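Superoxide dismutase [Fe] (Methanothermobacter thermautotrophicus, PDB 1MA1) destroys superoxide radicals with one iron ion per subunit, converting two superoxide anions and two protons into hydrogen peroxide and dioxygen, and works as a homotetramer. Local coordinates at residues A[14-19]-A[83-88]. Numbering follows the deposited sequence.
Sequences LPYPYD and FFWGNM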
loop_
_atom_site.group_PDB
_atom_site.type_symbol
_atom_site.label_atom_id
_atom_site.label_comp_id
_atom_site.label_asym_id
_atom_site.label_seq_id
_atom_site.Cartn_x
_atom_site.Cartn_y
_atom_site.Cartn_z
ATOM N N LEU A 14 -9.382 6.162 29.099
ATOM C CA LEU A 14 -8.565 5.019 29.490
ATOM C C LEU A 14 -9.188 4.238 30.645
ATOM O O LEU A 14 -9.846 4.807 31.513
ATOM C CB LEU A 14 -7.166 5.489 29.886
ATOM C CG LEU A 14 -6.032 5.407 28.870
ATOM C CD1 LEU A 14 -6.499 5.779 27.485
ATOM C CD2 LEU A 14 -4.931 6.317 29.314
ATOM N N PRO A 15 -8.971 2.916 30.673
ATOM C CA PRO A 15 -9.388 2.023 31.757
ATOM C C PRO A 15 -8.655 2.274 33.084
ATOM O O PRO A 15 -8.860 1.556 34.065
ATOM C CB PRO A 15 -9.068 0.628 31.198
ATOM C CG PRO A 15 -9.036 0.838 29.696
ATOM C CD PRO A 15 -8.319 2.151 29.598
ATOM N N TYR A 16 -7.783 3.272 33.105
ATOM C CA TYR A 16 -6.803 3.417 34.177
ATOM C C TYR A 16 -6.077 4.748 34.044
ATOM O O TYR A 16 -6.072 5.352 32.973
ATOM C CB TYR A 16 -5.778 2.259 34.152
ATOM C CG TYR A 16 -5.252 1.904 32.772
ATOM C CD1 TYR A 16 -4.577 2.843 31.991
ATOM C CD2 TYR A 16 -5.486 0.649 32.231
ATOM C CE1 TYR A 16 -4.160 2.529 30.693
ATOM C CE2 TYR A 16 -5.080 0.324 30.947
ATOM C CZ TYR A 16 -4.425 1.261 30.180
ATOM O OH TYR A 16 -4.071 0.940 28.891
ATOM N N PRO A 17 -5.467 5.232 35.139
ATOM C CA PRO A 17 -4.772 6.522 35.124
ATOM C C PRO A 17 -3.518 6.520 34.263
ATOM O O PRO A 17 -2.910 5.470 34.050
ATOM C CB PRO A 17 -4.466 6.775 36.600
ATOM C CG PRO A 17 -4.347 5.424 37.167
ATOM C CD PRO A 17 -5.470 4.654 36.493
ATOM N N TYR A 18 -3.133 7.703 33.787
ATOM C CA TYR A 18 -2.066 7.843 32.811
ATOM C C TYR A 18 -0.719 7.334 33.309
ATOM O O TYR A 18 0.223 7.191 32.534
ATOM C CB TYR A 18 -1.936 9.316 32.371
ATOM C CG TYR A 18 -3.023 9.773 31.413
ATOM C CD1 TYR A 18 -3.227 9.129 30.193
ATOM C CD2 TYR A 18 -3.880 10.817 31.747
ATOM C CE1 TYR A 18 -4.270 9.512 29.328
ATOM C CE2 TYR A 18 -4.925 11.209 30.894
ATOM C CZ TYR A 18 -5.119 10.546 29.683
ATOM O OH TYR A 18 -6.176 10.888 28.860
ATOM N N ASP A 19 -0.610 7.059 34.599
ATOM C CA ASP A 19 0.652 6.558 35.116
ATOM C C ASP A 19 0.485 5.101 35.510
ATOM O O ASP A 19 1.353 4.524 36.161
ATOM C CB ASP A 19 1.108 7.394 36.314
ATOM C CG ASP A 19 0.233 7.191 37.562
ATOM O OD1 ASP A 19 -0.928 6.710 37.445
ATOM O OD2 ASP A 19 0.720 7.536 38.675
ATOM N N PHE A 83 -8.878 -1.030 21.145
ATOM C CA PHE A 83 -8.511 -2.353 21.643
ATOM C C PHE A 83 -7.153 -2.357 22.333
ATOM O O PHE A 83 -6.912 -3.165 23.226
ATOM C CB PHE A 83 -8.498 -3.388 20.502
ATOM C CG PHE A 83 -9.866 -3.836 20.059
ATOM C CD1 PHE A 83 -10.708 -2.980 19.351
ATOM C CD2 PHE A 83 -10.326 -5.112 20.359
ATOM C CE1 PHE A 83 -11.976 -3.390 18.954
ATOM C CE2 PHE A 83 -11.600 -5.525 19.964
ATOM C CZ PHE A 83 -12.424 -4.661 19.262
ATOM N N PHE A 84 -6.268 -1.459 21.901
ATOM C CA PHE A 84 -4.913 -1.381 22.444
ATOM C C PHE A 84 -4.974 -1.024 23.924
ATOM O O PHE A 84 -4.436 -1.743 24.758
ATOM C CB PHE A 84 -4.103 -0.328 21.682
ATOM C CG PHE A 84 -2.670 -0.209 22.134
ATOM C CD1 PHE A 84 -1.850 -1.329 22.195
ATOM C CD2 PHE A 84 -2.132 1.025 22.470
ATOM C CE1 PHE A 84 -0.507 -1.216 22.584
ATOM C CE2 PHE A 84 -0.796 1.155 22.852
ATOM C CZ PHE A 84 0.020 0.028 22.910
ATOM N N TRP A 85 -5.636 0.083 24.249
ATOM C CA TRP A 85 -5.781 0.504 25.640
ATOM C C TRP A 85 -6.391 -0.637 26.442
ATOM O O TRP A 85 -6.024 -0.890 27.594
ATOM C CB TRP A 85 -6.686 1.730 25.736
ATOM C CG TRP A 85 -6.289 2.876 24.871
ATOM C CD1 TRP A 85 -7.121 3.663 24.143
ATOM C CD2 TRP A 85 -4.969 3.376 24.654
ATOM N NE1 TRP A 85 -6.405 4.631 23.474
ATOM C CE2 TRP A 85 -5.079 4.477 23.770
ATOM C CE3 TRP A 85 -3.703 3.008 25.118
ATOM C CZ2 TRP A 85 -3.978 5.205 23.345
ATOM C CZ3 TRP A 85 -2.600 3.738 24.694
ATOM C CH2 TRP A 85 -2.744 4.821 23.815
ATOM N N GLY A 86 -7.318 -1.334 25.812
ATOM C CA GLY A 86 -8.097 -2.318 26.528
ATOM C C GLY A 86 -7.326 -3.581 26.875
ATOM O O GLY A 86 -7.663 -4.245 27.869
ATOM N N ASN A 87 -6.316 -3.938 26.075
ATOM C CA ASN A 87 -5.532 -5.114 26.399
ATOM C C ASN A 87 -4.177 -4.759 26.997
ATOM O O ASN A 87 -3.197 -5.500 26.853
ATOM C CB ASN A 87 -5.412 -6.077 25.182
ATOM C CG ASN A 87 -4.711 -5.467 23.943
ATOM O OD1 ASN A 87 -5.185 -5.659 22.813
ATOM N ND2 ASN A 87 -3.574 -4.785 24.140
ATOM N N MET A 88 -4.143 -3.622 27.699
ATOM C CA MET A 88 -3.090 -3.349 28.682
ATOM C C MET A 88 -3.667 -3.035 30.059
ATOM O O MET A 88 -4.839 -2.695 30.191
ATOM C CB MET A 88 -2.209 -2.175 28.232
ATOM C CG MET A 88 -1.490 -2.383 26.907
ATOM S SD MET A 88 -0.317 -1.043 26.496
ATOM C CE MET A 88 -1.413 0.199 25.896
#
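Leu-14 lays CD1 on one face of the Trp-85 indole, 3.9 Å from the centroid of the five-membered ring and only 8° off its normal, a CH-pi contact; Phe-84 CD2 lies over the opposite face, toward the rim. The Tyr-16 ring has Pro-15 CD above its centre and the carbonyl oxygen of Met-88 at its edge, near the ring plane. How a loop can tie itself to a helix end is seen in the phenol: with CG between the backbone N and the carbonyl carbon (chi1 44°), the ring reaches across, and Tyr-16 OH donates to Trp-85 O at 3.0 Å, in the carbonyl plane on a lone pair. Met-88 CB lies 3.7 Å from Tyr-16 OH. A phenylalanine in place of Tyr-16 would probably leave the Trp-85 carbonyl without this donor and the ring less firmly fixed against the helix end. Within the alpha-hairpin domain of the iron/manganese superoxide dismutases, residues 14-16 thus pack against the end of helix 64-86 and Met-88 just beyond it, the Trp-85 side chain about 6 Å from the iron: Trp-85 meets the iron ligand His-33 edge-to-face, while Leu-14 also rests on helix 27-57, Phe-84 packs on strand 164-167, and Met-88 touches helix 181-188.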